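Local coordinates for ankyrin-repeat protein B (Legionella pneumophila, PDB 5K34) that is a bacterial F-box effector that hijacks the host ubiquitin-proteasome system, its ankyrin domain probably serving to bind protein partners, at residues A[59-64]-A[104-109]; A[47-52]-A[63-68]. All coordinates share one frame; numbering follows the deposited sequence.

Contact 1: A[59-64]-A[104-109]. With SO4 (sulfate ion), chain C.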
loop_
_atom_site.group_PDB
_atom_site.type_symbol
_atom_site.label_atom_id
_atom_site.label_comp_id
_atom_site.label_asym_id
_atom_site.label_seq_id
_atom_site.Cartn_x
_atom_site.Cartn_y
_atom_site.Cartn_z
ATOM N N GLN A 59 2.408 6.915 -6.560
ATOM C CA GLN A 59 1.356 6.797 -7.601
ATOM C C GLN A 59 0.650 5.418 -7.546
ATOM O O GLN A 59 -0.584 5.416 -7.652
ATOM C CB GLN A 59 1.899 7.063 -8.998
ATOM C CG GLN A 59 2.635 8.404 -9.152
ATOM C CD GLN A 59 4.135 8.267 -9.066
ATOM O OE1 GLN A 59 4.655 7.615 -8.127
ATOM N NE2 GLN A 59 4.863 8.820 -10.020
ATOM N N THR A 60 1.381 4.381 -7.271
ATOM C CA THR A 60 0.782 3.076 -7.108
ATOM C C THR A 60 -0.097 3.052 -5.843
ATOM O O THR A 60 -1.182 2.498 -5.842
ATOM C CB THR A 60 1.865 1.991 -7.070
ATOM O OG1 THR A 60 2.492 1.927 -8.357
ATOM C CG2 THR A 60 1.272 0.599 -6.756
ATOM N N ALA A 61 0.383 3.657 -4.764
ATOM C CA ALA A 61 -0.421 3.740 -3.527
ATOM C C ALA A 61 -1.734 4.478 -3.778
ATOM O O ALA A 61 -2.793 4.062 -3.327
ATOM C CB ALA A 61 0.355 4.440 -2.428
ATOM N N ASN A 62 -1.662 5.609 -4.502
ATOM C CA ASN A 62 -2.844 6.371 -4.865
ATOM C C ASN A 62 -3.815 5.541 -5.688
ATOM O O ASN A 62 -5.025 5.526 -5.428
ATOM C CB ASN A 62 -2.488 7.655 -5.603
ATOM C CG ASN A 62 -2.145 8.824 -4.691
ATOM O OD1 ASN A 62 -0.961 9.234 -4.525
ATOM N ND2 ASN A 62 -3.161 9.384 -4.078
ATOM N N TYR A 63 -3.303 4.833 -6.699
ATOM C CA TYR A 63 -4.166 3.986 -7.523
ATOM C C TYR A 63 -4.868 2.954 -6.673
ATOM O O TYR A 63 -6.083 2.746 -6.800
ATOM C CB TYR A 63 -3.338 3.339 -8.641
ATOM C CG TYR A 63 -4.102 2.340 -9.409
ATOM C CD1 TYR A 63 -4.131 1.011 -9.021
ATOM C CD2 TYR A 63 -4.829 2.700 -10.563
ATOM C CE1 TYR A 63 -4.842 0.041 -9.734
ATOM C CE2 TYR A 63 -5.565 1.747 -11.278
ATOM C CZ TYR A 63 -5.553 0.438 -10.860
ATOM O OH TYR A 63 -6.266 -0.512 -11.592
ATOM N N LEU A 64 -4.099 2.251 -5.826
ATOM C CA LEU A 64 -4.685 1.192 -5.012
ATOM C C LEU A 64 -5.773 1.773 -4.074
ATOM O O LEU A 64 -6.855 1.160 -3.939
ATOM C CB LEU A 64 -3.579 0.480 -4.191
ATOM C CG LEU A 64 -2.664 -0.416 -5.057
ATOM C CD1 LEU A 64 -1.461 -0.856 -4.234
ATOM C CD2 LEU A 64 -3.386 -1.646 -5.588
ATOM N N ARG A 104 1.631 13.713 2.885
ATOM C CA ARG A 104 0.597 14.452 3.529
ATOM C C ARG A 104 -0.747 14.328 2.815
ATOM O O ARG A 104 -1.815 14.184 3.441
ATOM C CB ARG A 104 1.048 15.921 3.638
ATOM C CG ARG A 104 1.870 16.265 4.866
ATOM C CD ARG A 104 2.069 17.799 5.137
ATOM N NE ARG A 104 2.959 18.015 6.315
ATOM C CZ ARG A 104 4.283 18.217 6.288
ATOM N NH1 ARG A 104 4.932 18.289 5.139
ATOM N NH2 ARG A 104 4.968 18.371 7.433
ATOM N N ALA A 105 -0.720 14.399 1.488
ATOM C CA ALA A 105 -1.949 14.279 0.699
ATOM C C ALA A 105 -2.586 12.885 0.874
ATOM O O ALA A 105 -3.826 12.789 0.953
ATOM C CB ALA A 105 -1.648 14.555 -0.762
ATOM N N LEU A 106 -1.766 11.842 0.932
ATOM C CA LEU A 106 -2.292 10.485 1.153
ATOM C C LEU A 106 -2.852 10.341 2.581
ATOM O O LEU A 106 -3.939 9.743 2.712
ATOM C CB LEU A 106 -1.207 9.437 0.882
ATOM C CG LEU A 106 -0.938 9.107 -0.549
ATOM C CD1 LEU A 106 0.409 8.461 -0.767
ATOM C CD2 LEU A 106 -2.038 8.192 -1.107
ATOM N N ILE A 107 -2.178 10.863 3.579
ATOM C CA ILE A 107 -2.721 10.835 4.939
ATOM C C ILE A 107 -4.064 11.516 4.990
ATOM O O ILE A 107 -5.036 10.998 5.543
ATOM C CB ILE A 107 -1.761 11.461 5.958
ATOM C CG1 ILE A 107 -0.475 10.625 6.072
ATOM C CG2 ILE A 107 -2.450 11.600 7.318
ATOM C CD1 ILE A 107 0.652 11.348 6.748
ATOM N N ARG A 108 -4.142 12.686 4.369
ATOM C CA ARG A 108 -5.365 13.455 4.375
ATOM C C ARG A 108 -6.483 12.730 3.715
ATOM O O ARG A 108 -7.621 12.636 4.232
ATOM C CB ARG A 108 -5.089 14.830 3.727
ATOM C CG ARG A 108 -6.329 15.727 3.752
ATOM C CD ARG A 108 -6.196 16.939 2.841
ATOM N NE ARG A 108 -6.101 16.496 1.437
ATOM C CZ ARG A 108 -7.058 15.883 0.707
ATOM N NH1 ARG A 108 -8.312 15.619 1.150
ATOM N NH2 ARG A 108 -6.751 15.514 -0.545
ATOM N N GLY A 109 -6.224 12.163 2.542
ATOM C CA GLY A 109 -7.239 11.428 1.866
ATOM C C GLY A 109 -7.715 10.234 2.690
ATOM O O GLY A 109 -8.927 9.989 2.816
HETATM S S SO4 C . 8.906 7.113 -10.119
HETATM O O1 SO4 C . 9.747 7.278 -11.355
HETATM O O2 SO4 C . 8.856 5.631 -9.691
HETATM O O3 SO4 C . 9.405 7.985 -9.014
HETATM O O4 SO4 C . 7.540 7.676 -10.302
#

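Contact 2: A[47-52]-A[63-68]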
loop_
_atom_site.group_PDB
_atom_site.type_symbol
_atom_site.label_atom_id
_atom_site.label_comp_id
_atom_site.label_asym_id
_atom_site.label_seq_id
_atom_site.Cartn_x
_atom_site.Cartn_y
_atom_site.Cartn_z
ATOM N N THR A 47 -0.343 -5.542 3.069
ATOM C CA THR A 47 -0.995 -5.464 1.752
ATOM C C THR A 47 -0.048 -4.747 0.793
ATOM O O THR A 47 0.921 -4.116 1.233
ATOM C CB THR A 47 -2.286 -4.614 1.819
ATOM O OG1 THR A 47 -1.948 -3.255 2.113
ATOM C CG2 THR A 47 -3.287 -5.179 2.852
ATOM N N PRO A 48 -0.353 -4.765 -0.512
ATOM C CA PRO A 48 0.450 -4.014 -1.459
ATOM C C PRO A 48 0.313 -2.518 -1.274
ATOM O O PRO A 48 1.147 -1.763 -1.791
ATOM C CB PRO A 48 -0.060 -4.469 -2.835
ATOM C CG PRO A 48 -1.407 -5.049 -2.573
ATOM C CD PRO A 48 -1.279 -5.696 -1.185
ATOM N N LEU A 49 -0.718 -2.033 -0.565
ATOM C CA LEU A 49 -0.772 -0.598 -0.238
ATOM C C LEU A 49 0.375 -0.242 0.693
ATOM O O LEU A 49 1.065 0.758 0.465
ATOM C CB LEU A 49 -2.126 -0.252 0.373
ATOM C CG LEU A 49 -2.307 1.201 0.827
ATOM C CD1 LEU A 49 -2.062 2.195 -0.330
ATOM C CD2 LEU A 49 -3.699 1.408 1.420
ATOM N N LEU A 50 0.641 -1.057 1.737
ATOM C CA LEU A 50 1.815 -0.861 2.580
ATOM C C LEU A 50 3.089 -0.955 1.825
ATOM O O LEU A 50 4.033 -0.181 2.029
ATOM C CB LEU A 50 1.883 -1.860 3.729
ATOM C CG LEU A 50 1.066 -1.676 4.964
ATOM C CD1 LEU A 50 1.522 -2.714 6.010
ATOM C CD2 LEU A 50 1.257 -0.245 5.558
ATOM N N ALA A 51 3.193 -1.958 0.936
ATOM C CA ALA A 51 4.390 -2.142 0.123
ATOM C C ALA A 51 4.668 -0.901 -0.715
ATOM O O ALA A 51 5.813 -0.428 -0.777
ATOM C CB ALA A 51 4.260 -3.368 -0.755
ATOM N N ALA A 52 3.632 -0.373 -1.381
ATOM C CA ALA A 52 3.805 0.826 -2.173
ATOM C C ALA A 52 4.251 1.977 -1.320
ATOM O O ALA A 52 5.188 2.689 -1.711
ATOM C CB ALA A 52 2.507 1.145 -2.924
ATOM N N TYR A 63 -3.303 4.833 -6.699
ATOM C CA TYR A 63 -4.166 3.986 -7.523
ATOM C C TYR A 63 -4.868 2.954 -6.673
ATOM O O TYR A 63 -6.083 2.746 -6.800
ATOM C CB TYR A 63 -3.338 3.339 -8.641
ATOM C CG TYR A 63 -4.102 2.340 -9.409
ATOM C CD1 TYR A 63 -4.131 1.011 -9.021
ATOM C CD2 TYR A 63 -4.829 2.700 -10.563
ATOM C CE1 TYR A 63 -4.842 0.041 -9.734
ATOM C CE2 TYR A 63 -5.565 1.747 -11.278
ATOM C CZ TYR A 63 -5.553 0.438 -10.860
ATOM O OH TYR A 63 -6.266 -0.512 -11.592
ATOM N N LEU A 64 -4.099 2.251 -5.826
ATOM C CA LEU A 64 -4.685 1.192 -5.012
ATOM C C LEU A 64 -5.773 1.773 -4.074
ATOM O O LEU A 64 -6.855 1.160 -3.939
ATOM C CB LEU A 64 -3.579 0.480 -4.191
ATOM C CG LEU A 64 -2.664 -0.416 -5.057
ATOM C CD1 LEU A 64 -1.461 -0.856 -4.234
ATOM C CD2 LEU A 64 -3.386 -1.646 -5.588
ATOM N N TRP A 65 -5.444 2.877 -3.425
ATOM C CA TRP A 65 -6.378 3.529 -2.503
ATOM C C TRP A 65 -7.655 3.936 -3.220
ATOM O O TRP A 65 -8.766 3.762 -2.674
ATOM C CB TRP A 65 -5.700 4.760 -1.895
ATOM C CG TRP A 65 -6.644 5.575 -1.053
ATOM C CD1 TRP A 65 -7.195 6.792 -1.416
ATOM C CD2 TRP A 65 -7.273 5.185 0.168
ATOM N NE1 TRP A 65 -8.076 7.197 -0.428
ATOM C CE2 TRP A 65 -8.159 6.227 0.527
ATOM C CE3 TRP A 65 -7.141 4.093 1.021
ATOM C CZ2 TRP A 65 -8.933 6.192 1.701
ATOM C CZ3 TRP A 65 -7.913 4.057 2.189
ATOM C CH2 TRP A 65 -8.784 5.108 2.512
ATOM N N ARG A 66 -7.549 4.435 -4.437
ATOM C CA ARG A 66 -8.720 4.926 -5.178
ATOM C C ARG A 66 -9.549 3.780 -5.737
ATOM O O ARG A 66 -10.799 3.883 -5.729
ATOM C CB ARG A 66 -8.223 5.848 -6.304
ATOM C CG ARG A 66 -9.318 6.588 -7.076
ATOM C CD ARG A 66 -10.231 7.476 -6.190
ATOM N NE ARG A 66 -9.550 8.625 -5.566
ATOM C CZ ARG A 66 -9.620 8.934 -4.262
ATOM N NH1 ARG A 66 -10.365 8.196 -3.455
ATOM N NH2 ARG A 66 -8.933 9.960 -3.791
ATOM N N LYS A 67 -8.928 2.701 -6.167
ATOM C CA LYS A 67 -9.616 1.668 -6.939
ATOM C C LYS A 67 -10.192 0.573 -6.066
ATOM O O LYS A 67 -11.150 -0.119 -6.495
ATOM C CB LYS A 67 -8.680 1.074 -7.972
ATOM C CG LYS A 67 -8.446 2.016 -9.174
ATOM C CD LYS A 67 -9.702 2.210 -10.042
ATOM C CE LYS A 67 -9.485 3.291 -11.077
ATOM N NZ LYS A 67 -10.795 3.655 -11.694
ATOM N N TYR A 68 -9.705 0.392 -4.842
ATOM C CA TYR A 68 -10.142 -0.686 -3.968
ATOM C C TYR A 68 -10.461 -0.132 -2.608
ATOM O O TYR A 68 -10.021 0.974 -2.254
ATOM C CB TYR A 68 -9.029 -1.753 -3.805
ATOM C CG TYR A 68 -8.655 -2.410 -5.105
ATOM C CD1 TYR A 68 -9.393 -3.502 -5.612
ATOM C CD2 TYR A 68 -7.613 -1.902 -5.873
ATOM C CE1 TYR A 68 -9.051 -4.079 -6.858
ATOM C CE2 TYR A 68 -7.282 -2.442 -7.118
ATOM C CZ TYR A 68 -8.028 -3.515 -7.595
ATOM O OH TYR A 68 -7.701 -4.072 -8.814
#

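Contact 1: A[59-64]-A[104-109]
Leu106 reaches out from helix 97-112 and fits its branched end between Ala61 and Asn62 on helix 58-67, and these three residues make up essentially the whole contact. The apolar part is thin. Methyl CD1 of Leu106 faces the CB of Ala61 at 4.4 Å, a loose touch between two buried residues. The tighter approach is apolar against polar: CD2 of Leu106 lies 3.6 Å from CG of Asn62, so a methyl rests against the flat amide group while the two side chains pass at a slant. Leu106 gets there with CG beside its own backbone N, opposite the carbonyl carbon (chi1 -79°), which sends both methyls across the gap. The nearest CA atoms, those of Asn62 and Leu106, are 7.3 Å apart, and the bridging is done by side chains; 122 Å² is buried in all.

Polar bonding belongs to another side of helix 58-67. There Gln59 NE2 donates to O4 of a sulfate ion at 2.9 Å with a moderately bent N-H...O angle of 152°, while its OE1 is hydrogen-bonded to Asn21 ND2. Bonds at both ends of the amide set its rotation in this crystal. Asn21 ND2 also bonds the sulfate, which probably comes from the crystallisation liquor.

This is plain helix-to-helix packing within the ankyrin domain, joining helix 58-67 to the C-terminal helix 97-112. Other helices close in around the pair: Ala61 also rests on Leu49 and Ala52 of helix 48-54, Thr60 on Leu23 of helix 23-30, and Leu106 on Leu86 of helix 82-91.

Contact 2: A[47-52]-A[63-68]
Leu64 lays its CD1 methyl on the first turn of helix 48-54, where it meets backbone as much as side chain. That one methyl sits 3.7 Å from the carbonyl O of Pro48, 3.9 Å from the backbone N of Leu49 and 4.1 Å from Pro48 CB. Leu49 fills in alongside. Its CG stands opposite the backbone N (chi1 177°), a turn that carries the branched end across the gap, with CD1 4.5 Å from Leu64 CB and CD2 4.4 Å from CE3 of Trp65, approaching the indole obliquely.

Behind this layer, Thr47 sits at the N-cap of helix 48-54. Its OG1 accepts two weak bonds, from Leu49 N and from Leu50 N at 3.4 Å. Thr47, Pro48 and Leu49 read as the Thr-Pro-Leu that opens the first helix of an ankyrin repeat. The short axes of helices 48-52 and 63-67 run roughly antiparallel, at 149° and 10.2 Å apart. Beyond the two segments, Trp65 NE1 is hydrogen-bonded to Glu113 OE1, and Glu113 OE2 forms a salt bridge with Arg66 NH2, so one carboxylate ties down two residues in sequence.

Across the interface itself the chemistry is apolar: the contact rests on van der Waals touches between methyls, the proline ring and the indole, the Pro48 carbonyl already accepts from Ala52 N inside its helix, and the directional bonds run within each segment or to Glu113, outside the two segments.

Both contacts use helix 58-67 and share Tyr63 and Leu64 within their segments; their centres are about 8 Å apart. In chain order helix 48-54 comes first, then helix 58-67, and helix 97-112 last. Contact 2 joins the two neighbours in sequence, while contact 1 reaches forward over 39 intervening residues, past helix 82-91, to the C-terminal helix. The two meet directly: Ala61 O lies 3.6 Å from Leu49 CD1, and Gly109 O 4.0 Å from Trp65 CZ2. Helix 58-67 is therefore packed against an earlier and a later helix, consistent with the side-by-side helix stacking of an ankyrin domain, with helix 97-112 packed on at its C-terminal end.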